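Local coordinates for protein phosphatidylinositol-specific phospholipase C (Listeria monocytogenes, PDB 2PLC) that is a bacterial phospholipase C of the phosphatidylinositol-specific family, whose X domain belongs to the TIM-barrel group of folds, at residues N243-E247 / K248-L252; D12-N15 / L16-S20. One frame throughout, in Å; residues are numbered along the deposited sequence.

Contact 1 of 2, residues N243-E247 / K248-L252; sequences NLTSE and KVRGL
With CG1 of Val-249 trans to its own backbone nitrogen (chi1 -174°) and CG2 trans to its carbonyl carbon, CB presents its two methyls to the end of helix 226-246, CG1 to the Leu-244 side chain and CG2 between Leu-244 O and Glu-247. The helix ends there in a Schellman motif. Two bonds define it: the outer runs from Val-249 N to Leu-244 O at 2.7 Å, with the N-H approaching nearly along the C=O axis, and the inner from Lys-248 N to Thr-245 O at 3.0 Å, where the donor sits above the carbonyl plane. Together they give partners to two carbonyls of the last turn, where the regular helical pattern is ending. Reversing the chain calls for a residue in the left-handed helical region, and Lys-248 takes it at phi 64°. Although glycine is commonest there, a lysine is tolerated at this exposed place, where its charged end can probably meet solvent. Its CG lies 4.2 Å above one face of the Arg-250 guanidinium, towards the edge of the group. Arg-250, bent at chi2 and chi3, brings that guanidinium edge-on to Thr-245 O, which lies near its plane 3.7 Å from NH1, too long for a hydrogen bond. Thr-245 OG1 is engaged by Val-241 O and Asn-271 ND2; Asn-271 ND2 also bonds Val-249 O. The apolar pair usual in this motif is made by Leu-244 and Val-249, where Leu-244 CG lies 3.9 Å from Val-249 CB. Glu-247, the first residue to leave helical geometry, adds an aliphatic contact through CB to Val-249 CG2 at 3.9 Å. Further on, buried Leu-252 has its CB directed toward the helix end, and its CD2 meets Leu-244 CD2 at 3.8 Å, methyl against methyl.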
loop_
_atom_site.group_PDB
_atom_site.type_symbol
_atom_site.label_atom_id
_atom_site.label_comp_id
_atom_site.label_asym_id
_atom_site.label_seq_id
_atom_site.Cartn_x
_atom_site.Cartn_y
_atom_site.Cartn_z
ATOM N N ASN A 243 20.462 0.464 -9.942
ATOM C CA ASN A 243 20.978 0.362 -11.304
ATOM C C ASN A 243 20.105 1.164 -12.272
ATOM O O ASN A 243 20.607 1.966 -13.058
ATOM C CB ASN A 243 21.004 -1.108 -11.737
ATOM C CG ASN A 243 21.563 -1.298 -13.135
ATOM O OD1 ASN A 243 21.063 -2.118 -13.910
ATOM N ND2 ASN A 243 22.607 -0.540 -13.465
ATOM N N LEU A 244 18.798 0.921 -12.205
ATOM C CA LEU A 244 17.813 1.592 -13.048
ATOM C C LEU A 244 17.814 3.107 -12.866
ATOM O O LEU A 244 17.434 3.844 -13.771
ATOM C CB LEU A 244 16.422 1.028 -12.767
ATOM C CG LEU A 244 15.821 0.093 -13.818
ATOM C CD1 LEU A 244 16.844 -0.909 -14.336
ATOM C CD2 LEU A 244 14.622 -0.608 -13.218
ATOM N N THR A 245 18.221 3.568 -11.687
ATOM C CA THR A 245 18.291 4.999 -11.412
ATOM C C THR A 245 19.489 5.576 -12.178
ATOM O O THR A 245 19.418 6.687 -12.714
ATOM C CB THR A 245 18.429 5.275 -9.897
ATOM O OG1 THR A 245 17.282 4.757 -9.209
ATOM C CG2 THR A 245 18.543 6.776 -9.619
ATOM N N SER A 246 20.573 4.802 -12.248
ATOM C CA SER A 246 21.787 5.202 -12.965
ATOM C C SER A 246 21.474 5.296 -14.452
ATOM O O SER A 246 21.993 6.159 -15.156
ATOM C CB SER A 246 22.903 4.171 -12.761
ATOM O OG SER A 246 23.285 4.079 -11.402
ATOM N N GLU A 247 20.619 4.389 -14.915
ATOM C CA GLU A 247 20.207 4.341 -16.311
ATOM C C GLU A 247 19.113 5.357 -16.613
ATOM O O GLU A 247 18.547 5.356 -17.710
ATOM C CB GLU A 247 19.714 2.934 -16.670
ATOM C CG GLU A 247 20.789 1.867 -16.620
ATOM C CD GLU A 247 21.967 2.189 -17.520
ATOM O OE1 GLU A 247 21.806 2.155 -18.761
ATOM O OE2 GLU A 247 23.053 2.485 -16.980
ATOM N N LYS A 248 18.819 6.218 -15.639
ATOM C CA LYS A 248 17.790 7.248 -15.789
ATOM C C LYS A 248 16.380 6.674 -15.985
ATOM O O LYS A 248 15.551 7.265 -16.676
ATOM C CB LYS A 248 18.134 8.189 -16.955
ATOM C CG LYS A 248 18.776 9.512 -16.565
ATOM C CD LYS A 248 20.185 9.348 -16.035
ATOM C CE LYS A 248 20.845 10.708 -15.839
ATOM N NZ LYS A 248 22.257 10.595 -15.375
ATOM N N VAL A 249 16.109 5.526 -15.368
ATOM C CA VAL A 249 14.801 4.887 -15.473
ATOM C C VAL A 249 13.984 5.104 -14.198
ATOM O O VAL A 249 14.338 4.595 -13.132
ATOM C CB VAL A 249 14.937 3.380 -15.744
ATOM C CG1 VAL A 249 13.569 2.766 -15.985
ATOM C CG2 VAL A 249 15.844 3.147 -16.940
ATOM N N ARG A 250 12.892 5.862 -14.325
ATOM C CA ARG A 250 12.003 6.183 -13.206
ATOM C C ARG A 250 10.602 5.582 -13.351
ATOM O O ARG A 250 10.291 4.921 -14.345
ATOM C CB ARG A 250 11.849 7.700 -13.065
ATOM C CG ARG A 250 13.086 8.463 -12.641
ATOM C CD ARG A 250 13.984 8.790 -13.808
ATOM N NE ARG A 250 14.653 10.074 -13.617
ATOM C CZ ARG A 250 15.902 10.224 -13.183
ATOM N NH1 ARG A 250 16.646 9.165 -12.886
ATOM N NH2 ARG A 250 16.410 11.440 -13.044
ATOM N N GLY A 251 9.759 5.844 -12.350
ATOM C CA GLY A 251 8.378 5.374 -12.356
ATOM C C GLY A 251 8.176 3.874 -12.327
ATOM O O GLY A 251 7.412 3.331 -13.121
ATOM N N LEU A 252 8.799 3.222 -11.352
ATOM C CA LEU A 252 8.727 1.775 -11.207
ATOM C C LEU A 252 7.449 1.263 -10.550
ATOM O O LEU A 252 7.263 0.058 -10.402
ATOM C CB LEU A 252 9.947 1.283 -10.430
ATOM C CG LEU A 252 11.309 1.756 -10.945
ATOM C CD1 LEU A 252 12.407 1.194 -10.066
ATOM C CD2 LEU A 252 11.512 1.342 -12.395
#

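Contact 2 of 2, residues D12-N15 / L16-S20; sequences DTTN and LAALS
Between Asn-15 and Ala-18 the chain makes a type I turn through Leu-16 and Ala-17, closed by Ala-18 N on Asn-15 O at 3.1 Å, and a weak bond from Leu-19 N to Leu-16 O continues the winding. The Asn-15 side chain reinforces this turn. Its CG is swung trans to the backbone N (chi1 -168°) and lies beside the carbonyl carbon, from where OD1 reaches forward to Ala-17 N at 2.9 Å. The bond is fairly straight, 162° at the hydrogen, with the donor tilted 29° from the amide plane. Ala-17 CB lies 3.3 Å from the same oxygen, and alanine adds nothing beyond CB to this near approach. The other end of the amide is held as well: ND2 donates to Ile-142 O, so both ends of the group are fixed. Thr-14 offers its methyl rather than its hydroxyl, CG2 meeting Leu-19 CD2 at 3.8 Å, while Leu-19 CG lies 3.8 Å from Asn-15 O. Leucines suit the inner positions: Leu-16 is buried against Ile-142, and Leu-19 packs on Leu-10 and Asn-272. An asparagine oxygen accepting the N-H two residues ahead is an Asx turn, here laid over a type I turn that leads into strand 20-24 of the barrel-type fold.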
loop_
_atom_site.group_PDB
_atom_site.type_symbol
_atom_site.label_atom_id
_atom_site.label_comp_id
_atom_site.label_asym_id
_atom_site.label_seq_id
_atom_site.Cartn_x
_atom_site.Cartn_y
_atom_site.Cartn_z
ATOM N N ASP A 12 3.336 19.223 -8.688
ATOM C CA ASP A 12 1.890 19.019 -8.574
ATOM C C ASP A 12 1.318 18.361 -9.824
ATOM O O ASP A 12 0.278 17.699 -9.775
ATOM C CB ASP A 12 1.175 20.355 -8.363
ATOM C CG ASP A 12 1.173 20.798 -6.919
ATOM O OD1 ASP A 12 2.245 20.793 -6.280
ATOM O OD2 ASP A 12 0.090 21.159 -6.419
ATOM N N THR A 13 2.009 18.552 -10.943
ATOM C CA THR A 13 1.589 18.010 -12.228
ATOM C C THR A 13 1.966 16.546 -12.452
ATOM O O THR A 13 1.456 15.913 -13.377
ATOM C CB THR A 13 2.158 18.856 -13.391
ATOM O OG1 THR A 13 3.589 18.868 -13.320
ATOM C CG2 THR A 13 1.640 20.293 -13.315
ATOM N N THR A 14 2.859 16.010 -11.616
ATOM C CA THR A 14 3.287 14.619 -11.749
ATOM C C THR A 14 2.134 13.672 -11.463
ATOM O O THR A 14 1.384 13.870 -10.510
ATOM C CB THR A 14 4.443 14.277 -10.790
ATOM O OG1 THR A 14 5.508 15.218 -10.972
ATOM C CG2 THR A 14 4.971 12.874 -11.073
ATOM N N ASN A 15 1.975 12.663 -12.316
ATOM C CA ASN A 15 0.913 11.680 -12.137
ATOM C C ASN A 15 1.367 10.613 -11.143
ATOM O O ASN A 15 2.555 10.310 -11.033
ATOM C CB ASN A 15 0.533 11.037 -13.469
ATOM C CG ASN A 15 -0.745 10.227 -13.379
ATOM O OD1 ASN A 15 -0.716 9.024 -13.143
ATOM N ND2 ASN A 15 -1.877 10.889 -13.560
ATOM N N LEU A 16 0.416 10.058 -10.409
ATOM C CA LEU A 16 0.727 9.042 -9.418
ATOM C C LEU A 16 1.352 7.798 -10.051
ATOM O O LEU A 16 2.179 7.135 -9.431
ATOM C CB LEU A 16 -0.544 8.668 -8.650
ATOM C CG LEU A 16 -0.501 8.619 -7.122
ATOM C CD1 LEU A 16 0.041 9.923 -6.556
ATOM C CD2 LEU A 16 -1.901 8.368 -6.600
ATOM N N ALA A 17 0.975 7.500 -11.293
ATOM C CA ALA A 17 1.497 6.328 -12.006
ATOM C C ALA A 17 2.935 6.500 -12.487
ATOM O O ALA A 17 3.604 5.528 -12.838
ATOM C CB ALA A 17 0.596 5.982 -13.173
ATOM N N ALA A 18 3.404 7.741 -12.496
ATOM C CA ALA A 18 4.761 8.055 -12.923
ATOM C C ALA A 18 5.764 8.008 -11.768
ATOM O O ALA A 18 6.917 8.413 -11.928
ATOM C CB ALA A 18 4.785 9.428 -13.565
ATOM N N LEU A 19 5.341 7.480 -10.621
ATOM C CA LEU A 19 6.211 7.422 -9.444
ATOM C C LEU A 19 6.673 6.036 -9.013
ATOM O O LEU A 19 6.102 5.016 -9.405
ATOM C CB LEU A 19 5.508 8.066 -8.244
ATOM C CG LEU A 19 5.064 9.525 -8.300
ATOM C CD1 LEU A 19 4.258 9.853 -7.055
ATOM C CD2 LEU A 19 6.268 10.427 -8.409
ATOM N N SER A 20 7.722 6.030 -8.195
ATOM C CA SER A 20 8.276 4.823 -7.593
ATOM C C SER A 20 7.889 5.001 -6.121
ATOM O O SER A 20 8.396 5.890 -5.432
ATOM C CB SER A 20 9.793 4.783 -7.749
ATOM O OG SER A 20 10.140 4.707 -9.117
#

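How the contacts relate
Contact 1 and contact 2 lie with their centres 15 Å apart, each in the connection that leads into a strand: contact 2 into 20-24, contact 1 into 253-257, and these two strands are parallel neighbours in one sheet. Their trailing ends meet. Ser-20 OG lies 3.0 Å from Leu-252 N, a probable hydrogen bond, and Leu-19 is backbone-bonded to Gly-253. Asn-271 bridges the two further, its OD1 bonding Ser-20 OG and its ND2 bonding groups of contact 1. Both therefore sit at the N-terminal ends of their strands, whereas active sites of TIM barrels generally lie at the C-terminal ends.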